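Local atomic coordinates of COG3291: FOG: PKD repeat (Clostridium thermocellum, PDB entry 1WMX), a protein that forms the family 30 carbohydrate-binding module of CelJ, a large multidomain enzyme that probably acts as a cellulase. Residues 11-16 and 68-73; 85-90 and 173-178; 89-94 and 127-132. All coordinates share one frame; numbering follows the deposited sequence.

How the contacts relate
The three contacts illustrate how a beta-sandwich uses different chemistry at different depths. Contact 1 joins the two sheets face to face: its core is aliphatic, with no direct hydrogen bond between its segments, while a sulfate sits at its exposed end. Contact 2 works within one sheet, where two antiparallel strands are tied by backbone hydrogen bonds; it touches contact 1 because strands 11-14 and 168-178 are neighbours. Contact 3 takes up strand 86-93 where contact 2 leaves it, sharing Phe89 and Asp90, and meets an irregular loop. Contacts 1 and 2 are buried; contact 3 is partly buried, its one backbone bond accompanied by a water.

Contact 1: 11-16 and 68-73. With SO4 (sulfate ion), chain C.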
# COMPACT_ATOMS: atom_id res chain seq x y z
N VAL B 11 17.90 14.72 -6.19
CA VAL B 11 17.42 13.51 -6.85
C VAL B 11 16.26 13.97 -7.71
O VAL B 11 15.18 14.29 -7.20
CB VAL B 11 16.96 12.45 -5.83
CG1 VAL B 11 16.38 11.24 -6.56
CG2 VAL B 11 18.14 12.02 -4.96
N GLN B 12 16.47 14.00 -8.95
CA GLN B 12 15.51 14.47 -9.89
C GLN B 12 14.54 13.34 -10.28
O GLN B 12 14.97 12.24 -10.66
CB GLN B 12 16.27 14.92 -11.01
CG GLN B 12 15.37 15.47 -12.03
CD GLN B 12 15.10 16.95 -11.84
OE1 GLN B 12 16.03 17.70 -11.51
NE2 GLN B 12 13.88 17.41 -12.03
N ILE B 13 13.23 13.56 -10.14
CA ILE B 13 12.24 12.54 -10.45
C ILE B 13 11.64 12.78 -11.83
O ILE B 13 11.42 11.84 -12.60
CB ILE B 13 11.14 12.50 -9.36
CG1 ILE B 13 11.78 12.14 -8.02
CG2 ILE B 13 10.08 11.47 -9.72
CD1 ILE B 13 10.83 12.19 -6.84
N PHE B 14 11.39 14.04 -12.16
CA PHE B 14 10.85 14.40 -13.46
C PHE B 14 11.44 15.73 -13.89
O PHE B 14 11.54 16.66 -13.09
CB PHE B 14 9.33 14.57 -13.45
CG PHE B 14 8.80 15.24 -14.69
CD1 PHE B 14 8.83 14.59 -15.92
CD2 PHE B 14 8.36 16.57 -14.65
CE1 PHE B 14 8.42 15.24 -17.09
CE2 PHE B 14 7.96 17.23 -15.82
CZ PHE B 14 7.99 16.56 -17.04
N LYS B 15 11.80 15.82 -15.16
CA LYS B 15 12.34 17.05 -15.70
C LYS B 15 11.70 17.40 -17.04
O LYS B 15 11.00 18.41 -17.16
CB LYS B 15 13.86 16.95 -15.84
CG LYS B 15 14.49 18.20 -16.42
CD LYS B 15 15.98 18.23 -16.18
CE LYS B 15 16.59 19.56 -16.64
NZ LYS B 15 18.03 19.67 -16.28
N ASP B 16 11.90 16.55 -18.03
CA ASP B 16 11.36 16.83 -19.35
C ASP B 16 10.91 15.61 -20.15
O ASP B 16 10.35 15.76 -21.24
CB ASP B 16 12.40 17.59 -20.16
CG ASP B 16 13.69 16.80 -20.33
OD1 ASP B 16 14.62 17.31 -20.99
OD2 ASP B 16 13.77 15.67 -19.79
N LEU B 68 6.17 6.67 -9.65
CA LEU B 68 7.29 7.24 -10.41
C LEU B 68 8.59 6.79 -9.74
O LEU B 68 8.93 7.24 -8.65
CB LEU B 68 7.19 8.77 -10.41
CG LEU B 68 5.88 9.36 -10.96
CD1 LEU B 68 5.88 10.86 -10.75
CD2 LEU B 68 5.73 9.02 -12.45
N THR B 69 9.32 5.90 -10.41
CA THR B 69 10.55 5.37 -9.85
C THR B 69 11.68 6.39 -9.77
O THR B 69 11.76 7.34 -10.56
CB THR B 69 11.05 4.16 -10.67
OG1 THR B 69 11.36 4.59 -12.00
CG2 THR B 69 9.99 3.07 -10.76
N LEU B 70 12.57 6.19 -8.79
CA LEU B 70 13.72 7.06 -8.58
C LEU B 70 14.92 6.42 -9.26
O LEU B 70 15.83 7.12 -9.70
CB LEU B 70 14.00 7.22 -7.09
CG LEU B 70 13.13 8.18 -6.27
CD1 LEU B 70 11.66 7.91 -6.50
CD2 LEU B 70 13.49 8.02 -4.80
N ARG B 71 14.93 5.09 -9.31
CA ARG B 71 16.02 4.33 -9.91
C ARG B 71 15.53 3.13 -10.72
O ARG B 71 16.06 2.03 -10.58
CB ARG B 71 16.98 3.86 -8.82
CG ARG B 71 17.85 4.96 -8.22
CD ARG B 71 18.90 5.43 -9.21
NE ARG B 71 19.83 6.40 -8.64
CZ ARG B 71 19.60 7.71 -8.55
NH1 ARG B 71 18.46 8.22 -9.00
NH2 ARG B 71 20.52 8.51 -8.03
N GLY B 72 14.52 3.36 -11.56
CA GLY B 72 13.99 2.30 -12.40
C GLY B 72 13.58 1.05 -11.66
O GLY B 72 13.80 -0.06 -12.17
N TRP B 73 13.00 1.23 -10.47
CA TRP B 73 12.54 0.15 -9.59
C TRP B 73 13.54 -0.36 -8.54
O TRP B 73 13.17 -1.10 -7.62
CB TRP B 73 11.96 -1.01 -10.40
CG TRP B 73 10.70 -0.63 -11.15
CD1 TRP B 73 10.55 -0.51 -12.52
CD2 TRP B 73 9.43 -0.28 -10.59
NE1 TRP B 73 9.27 -0.12 -12.82
CE2 TRP B 73 8.56 0.04 -11.66
CE3 TRP B 73 8.95 -0.20 -9.27
CZ2 TRP B 73 7.23 0.43 -11.46
CZ3 TRP B 73 7.62 0.19 -9.07
CH2 TRP B 73 6.78 0.50 -10.16
S SO4 C . 19.17 11.66 -10.45
O1 SO4 C . 17.86 10.98 -10.34
O2 SO4 C . 18.99 13.11 -10.26
O3 SO4 C . 19.74 11.41 -11.79
O4 SO4 C . 20.08 11.13 -9.42
O HOH W 1 12.83 9.42 -11.82
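Ile13 packs on Leu68 and Leu70 across the interior of a beta-sandwich, joining strand 11-14 of one sheet to strand 64-69 of the other. The contact shows how two sheets hold together by side chains, without a direct hydrogen bond between these segments. The Ile13 side chain divides at CB, and its two branches find different leucines. CG2, placed anti to the backbone N by a chi1 of -62°, comes to 4.0 Å from Leu68 CB, and the two side chains cross at about a right angle. CG1 leads the other way, 4.5 Å from Leu70 CD1. With chi2 near 174° the chain stays extended, and its tip CD1 lies 4.4 Å from the same Leu70 methyl. Leu158 of strand 155-161 also borders Ile13, while Leu78 packs on Leu70.

Farther out, Val11 CG1 makes looser contacts with Leu70 CG and the obliquely placed guanidinium of Arg71. Arg71 is bent at chi2, and NH1 donates to Leu70 O at 2.9 Å, which helps fix the rotation of the guanidinium. The guanidinium also holds a sulfate, probably from the crystallisation liquor: NH1 reaches sulfate O1, NH2 reaches O4, and a second link from NH1 to O4 is weak. From the facing segment Gln12 N gives a nearly straight bond to sulfate O2 (3.0 Å, 171°), so the anion bridges the two segments. A water does similar work between the two backbones, donating one proton to Ile13 O at 2.9 Å and the other to Thr69 O at 2.7 Å.

Contact 2: 85-90 and 173-178; sequences GYLEFD and SDIKIT
Glu88 and Lys176 face each other as a hydrogen-bonded pair of antiparallel strands, and the backbone supplies the first kind of interaction. Glu88 N donates to Lys176 O at 2.8 Å, and Lys176 N returns a bond to Glu88 O. Thr178 N similarly reaches Tyr86 O. Beyond Glu88 the register slips by one residue, a beta bulge, and pairing resumes with Asp90 and Ser173 bonded in both directions. Within the bulge, Phe89 CA lies close to the carbonyls of both Ser173 and Asp174.

Polar side chains meet on the face that carries Glu88. Thr178 OG1 donates to Glu88 OE1 at 2.8 Å, meeting it on the anti side and 33° out of the carboxylate plane; chi1 of 54° sets this hydroxyl between the backbone N and carbonyl carbon. Thr178 OG1 also lies at the edge of the Tyr86 ring, near its plane. Lys176 bends at chi2 and chi4, bringing CE to 4.0 Å from Glu88 CB and NZ into a long salt bridge with Asp174.

Apolar contacts lie on the reverse face. Leu87 CD1 touches Ile177 CD1 at 4.1 Å and Ile175 CG2 at the same distance, while Phe89 CB packs on Ile175 CG1 at 3.7 Å. Ile102 and Phe104, from the opposing sheet, meet this surface. One face oily and the other polar, the strand pair is characteristic of a sheet in an antiparallel beta-sandwich.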
# COMPACT_ATOMS: atom_id res chain seq x y z
N GLY B 85 15.76 17.59 4.18
CA GLY B 85 15.33 17.58 2.76
C GLY B 85 13.82 17.79 2.52
O GLY B 85 12.99 17.74 3.43
N TYR B 86 13.51 18.02 1.25
CA TYR B 86 12.14 18.24 0.80
C TYR B 86 11.89 17.59 -0.57
O TYR B 86 12.82 17.29 -1.32
CB TYR B 86 11.82 19.74 0.60
CG TYR B 86 12.10 20.65 1.79
CD1 TYR B 86 13.41 20.92 2.18
CD2 TYR B 86 11.04 21.22 2.50
CE1 TYR B 86 13.67 21.77 3.26
CE2 TYR B 86 11.29 22.08 3.58
CZ TYR B 86 12.61 22.35 3.96
OH TYR B 86 12.86 23.19 5.01
N LEU B 87 10.61 17.40 -0.84
CA LEU B 87 10.14 16.91 -2.13
C LEU B 87 9.62 18.17 -2.75
O LEU B 87 8.63 18.74 -2.28
CB LEU B 87 9.02 15.88 -1.96
CG LEU B 87 8.13 15.74 -3.21
CD1 LEU B 87 8.89 15.08 -4.37
CD2 LEU B 87 6.88 14.90 -2.93
N GLU B 88 10.27 18.64 -3.79
CA GLU B 88 9.83 19.89 -4.41
C GLU B 88 9.36 19.66 -5.84
O GLU B 88 9.80 18.73 -6.52
CB GLU B 88 10.97 20.90 -4.40
CG GLU B 88 11.58 21.08 -3.01
CD GLU B 88 12.60 22.21 -2.96
OE1 GLU B 88 13.52 22.18 -2.08
OE2 GLU B 88 12.52 23.16 -3.79
N PHE B 89 8.46 20.53 -6.25
CA PHE B 89 7.87 20.50 -7.59
C PHE B 89 6.95 21.70 -7.78
O PHE B 89 6.53 22.35 -6.82
CB PHE B 89 7.06 19.19 -7.76
CG PHE B 89 5.92 19.04 -6.74
CD1 PHE B 89 4.68 19.63 -6.99
CD2 PHE B 89 6.12 18.32 -5.56
CE1 PHE B 89 3.64 19.49 -6.06
CE2 PHE B 89 5.08 18.19 -4.64
CZ PHE B 89 3.84 18.77 -4.89
N ASP B 90 6.65 22.01 -9.02
CA ASP B 90 5.73 23.09 -9.34
C ASP B 90 4.48 22.42 -9.84
O ASP B 90 4.56 21.36 -10.47
CB ASP B 90 6.30 24.02 -10.40
CG ASP B 90 7.60 24.63 -9.98
OD1 ASP B 90 8.67 24.28 -10.55
OD2 ASP B 90 7.60 25.50 -9.04
N SER B 173 6.00 19.93 -12.64
CA SER B 173 7.22 20.40 -13.28
C SER B 173 8.36 20.31 -12.28
O SER B 173 8.15 20.42 -11.08
CB SER B 173 7.04 21.85 -13.74
OG SER B 173 8.25 22.35 -14.30
N ASP B 174 9.56 20.07 -12.78
CA ASP B 174 10.75 20.02 -11.93
C ASP B 174 10.54 19.26 -10.62
O ASP B 174 10.76 19.82 -9.54
CB ASP B 174 11.19 21.46 -11.62
CG ASP B 174 12.64 21.55 -11.19
OD1 ASP B 174 13.03 22.61 -10.64
OD2 ASP B 174 13.40 20.58 -11.39
N ILE B 175 10.13 18.00 -10.71
CA ILE B 175 9.93 17.20 -9.50
C ILE B 175 11.27 16.63 -9.02
O ILE B 175 11.96 15.92 -9.76
CB ILE B 175 8.96 16.02 -9.75
CG1 ILE B 175 7.63 16.53 -10.33
CG2 ILE B 175 8.70 15.29 -8.44
CD1 ILE B 175 6.67 15.41 -10.70
N LYS B 176 11.65 16.94 -7.78
CA LYS B 176 12.89 16.40 -7.24
C LYS B 176 13.01 16.39 -5.72
O LYS B 176 12.16 16.92 -5.01
CB LYS B 176 14.10 17.10 -7.86
CG LYS B 176 13.97 18.59 -8.06
CD LYS B 176 14.02 19.35 -6.77
CE LYS B 176 13.95 20.84 -7.05
NZ LYS B 176 15.05 21.26 -7.96
N ILE B 177 14.06 15.74 -5.25
CA ILE B 177 14.33 15.60 -3.82
C ILE B 177 15.57 16.43 -3.48
O ILE B 177 16.63 16.25 -4.08
CB ILE B 177 14.65 14.13 -3.44
CG1 ILE B 177 13.60 13.18 -4.03
CG2 ILE B 177 14.73 14.00 -1.92
CD1 ILE B 177 12.29 13.12 -3.28
N THR B 178 15.43 17.33 -2.52
CA THR B 178 16.55 18.16 -2.08
C THR B 178 16.97 17.73 -0.68
O THR B 178 16.15 17.21 0.09
CB THR B 178 16.19 19.67 -2.09
OG1 THR B 178 15.00 19.89 -1.32
CG2 THR B 178 15.95 20.15 -3.52

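Contact 3: 89-94 and 127-132; sequences FDIKGK and VTVTTD
Gly93 fits closely against Val129 and Thr130, and this is the tight end of the contact. Its N donates to Thr130 O in a short bond of 2.6 Å, with an N-H...O angle of 159°. Val129 CG1 is pressed to 3.1 Å from Gly93 N, tighter than a relaxed van der Waals contact, where Gly93 has no side chain in the way. The first side-chain torsion of Val129 accounts for the reach of both methyls: CG1 stands anti to the backbone N (chi1 -170°), which turns CG2 toward the interior. There CG2 meets Ile91 CD1 at 4.1 Å, the two side chains crossing at about a right angle, with Val136 and Val170 also bordering Ile91. Thr131 CA adds a nearly straight CA-H...O contact to Gly93 O.

The setting is the margin of the beta-sandwich. Residues 127-132 belong to the loop that carries the chain from strand 118-122 of one sheet to strand 134-139 of the other, and residues 129-132 run 85° from the direction of residues 91-94. Inside the loop, Thr130 OG1 accepts from Asp132 N at 2.9 Å, forming an ST turn at the bend.

Toward solvent the fit slackens. Lys92 rests its CB against Asp132 O at 3.5 Å, and its extended chain passes Thr131 O at CD, before the rest of the chain departs from the loop. A water accepts from Thr130 N and is in donating reach of Ile91 O and Asp132 O, linking the segments beside the direct Gly93 bond. Thr131 is exposed, and its OG1 approaches Lys94 O only to 3.9 Å.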
# COMPACT_ATOMS: atom_id res chain seq x y z
N PHE B 89 8.46 20.53 -6.25
CA PHE B 89 7.87 20.50 -7.59
C PHE B 89 6.95 21.70 -7.78
O PHE B 89 6.53 22.35 -6.82
CB PHE B 89 7.06 19.19 -7.76
CG PHE B 89 5.92 19.04 -6.74
CD1 PHE B 89 4.68 19.63 -6.99
CD2 PHE B 89 6.12 18.32 -5.56
CE1 PHE B 89 3.64 19.49 -6.06
CE2 PHE B 89 5.08 18.19 -4.64
CZ PHE B 89 3.84 18.77 -4.89
N ASP B 90 6.65 22.01 -9.02
CA ASP B 90 5.73 23.09 -9.34
C ASP B 90 4.48 22.42 -9.84
O ASP B 90 4.56 21.36 -10.47
CB ASP B 90 6.30 24.02 -10.40
CG ASP B 90 7.60 24.63 -9.98
OD1 ASP B 90 8.67 24.28 -10.55
OD2 ASP B 90 7.60 25.50 -9.04
N ILE B 91 3.35 23.01 -9.57
CA ILE B 91 2.07 22.43 -9.99
C ILE B 91 1.04 23.53 -10.26
O ILE B 91 1.18 24.67 -9.80
CB ILE B 91 1.54 21.52 -8.88
CG1 ILE B 91 0.27 20.78 -9.32
CG2 ILE B 91 1.23 22.31 -7.61
CD1 ILE B 91 -0.30 19.83 -8.25
N LYS B 92 0.02 23.16 -11.00
CA LYS B 92 -1.10 24.04 -11.35
C LYS B 92 -2.25 23.15 -11.81
O LYS B 92 -2.04 22.19 -12.54
CB LYS B 92 -0.69 25.04 -12.44
CG LYS B 92 -0.86 24.54 -13.86
CD LYS B 92 -0.69 25.66 -14.88
CE LYS B 92 -0.96 25.20 -16.30
NZ LYS B 92 -0.86 26.30 -17.28
N GLY B 93 -3.44 23.48 -11.37
CA GLY B 93 -4.63 22.67 -11.70
C GLY B 93 -5.41 23.24 -12.88
O GLY B 93 -5.22 24.39 -13.28
N LYS B 94 -6.31 22.36 -13.47
CA LYS B 94 -7.17 22.81 -14.59
C LYS B 94 -8.11 23.91 -14.08
O LYS B 94 -8.36 24.90 -14.78
CB LYS B 94 -7.96 21.63 -15.12
CG LYS B 94 -8.56 21.91 -16.49
CD LYS B 94 -9.49 20.80 -16.95
CE LYS B 94 -8.74 19.54 -17.36
NZ LYS B 94 -9.63 18.47 -17.82
N VAL B 127 -0.26 22.89 -0.08
CA VAL B 127 -0.58 23.85 -1.13
C VAL B 127 -2.07 23.83 -1.42
O VAL B 127 -2.77 22.88 -1.07
CB VAL B 127 0.17 23.51 -2.42
CG1 VAL B 127 -0.32 22.18 -3.03
CG2 VAL B 127 -0.00 24.59 -3.49
N THR B 128 -2.52 24.90 -2.04
CA THR B 128 -3.91 25.04 -2.48
C THR B 128 -3.81 25.29 -3.96
O THR B 128 -3.66 26.43 -4.40
CB THR B 128 -4.62 26.20 -1.77
OG1 THR B 128 -4.69 25.97 -0.36
CG2 THR B 128 -6.06 26.38 -2.30
N VAL B 129 -3.88 24.22 -4.72
CA VAL B 129 -3.74 24.28 -6.18
C VAL B 129 -4.71 25.28 -6.82
O VAL B 129 -5.91 25.29 -6.54
CB VAL B 129 -3.97 22.91 -6.80
CG1 VAL B 129 -3.58 22.91 -8.28
CG2 VAL B 129 -3.14 21.84 -6.09
N THR B 130 -4.13 26.09 -7.70
CA THR B 130 -4.85 27.12 -8.46
C THR B 130 -4.63 26.86 -9.93
O THR B 130 -4.07 25.83 -10.32
CB THR B 130 -4.32 28.52 -8.15
OG1 THR B 130 -3.04 28.69 -8.78
CG2 THR B 130 -4.14 28.75 -6.65
N THR B 131 -5.05 27.81 -10.75
CA THR B 131 -4.87 27.69 -12.20
C THR B 131 -3.53 28.31 -12.61
O THR B 131 -3.18 28.34 -13.79
CB THR B 131 -6.00 28.38 -12.97
OG1 THR B 131 -7.26 27.89 -12.52
CG2 THR B 131 -5.89 28.12 -14.47
N ASP B 132 -2.80 28.80 -11.63
CA ASP B 132 -1.48 29.40 -11.88
C ASP B 132 -0.43 28.51 -11.23
O ASP B 132 -0.71 27.80 -10.27
CB ASP B 132 -1.42 30.81 -11.30
CG ASP B 132 -2.53 31.71 -11.80
OD1 ASP B 132 -2.83 31.72 -13.04
OD2 ASP B 132 -3.16 32.45 -10.98
O HOH W 2 -1.17 26.13 -8.50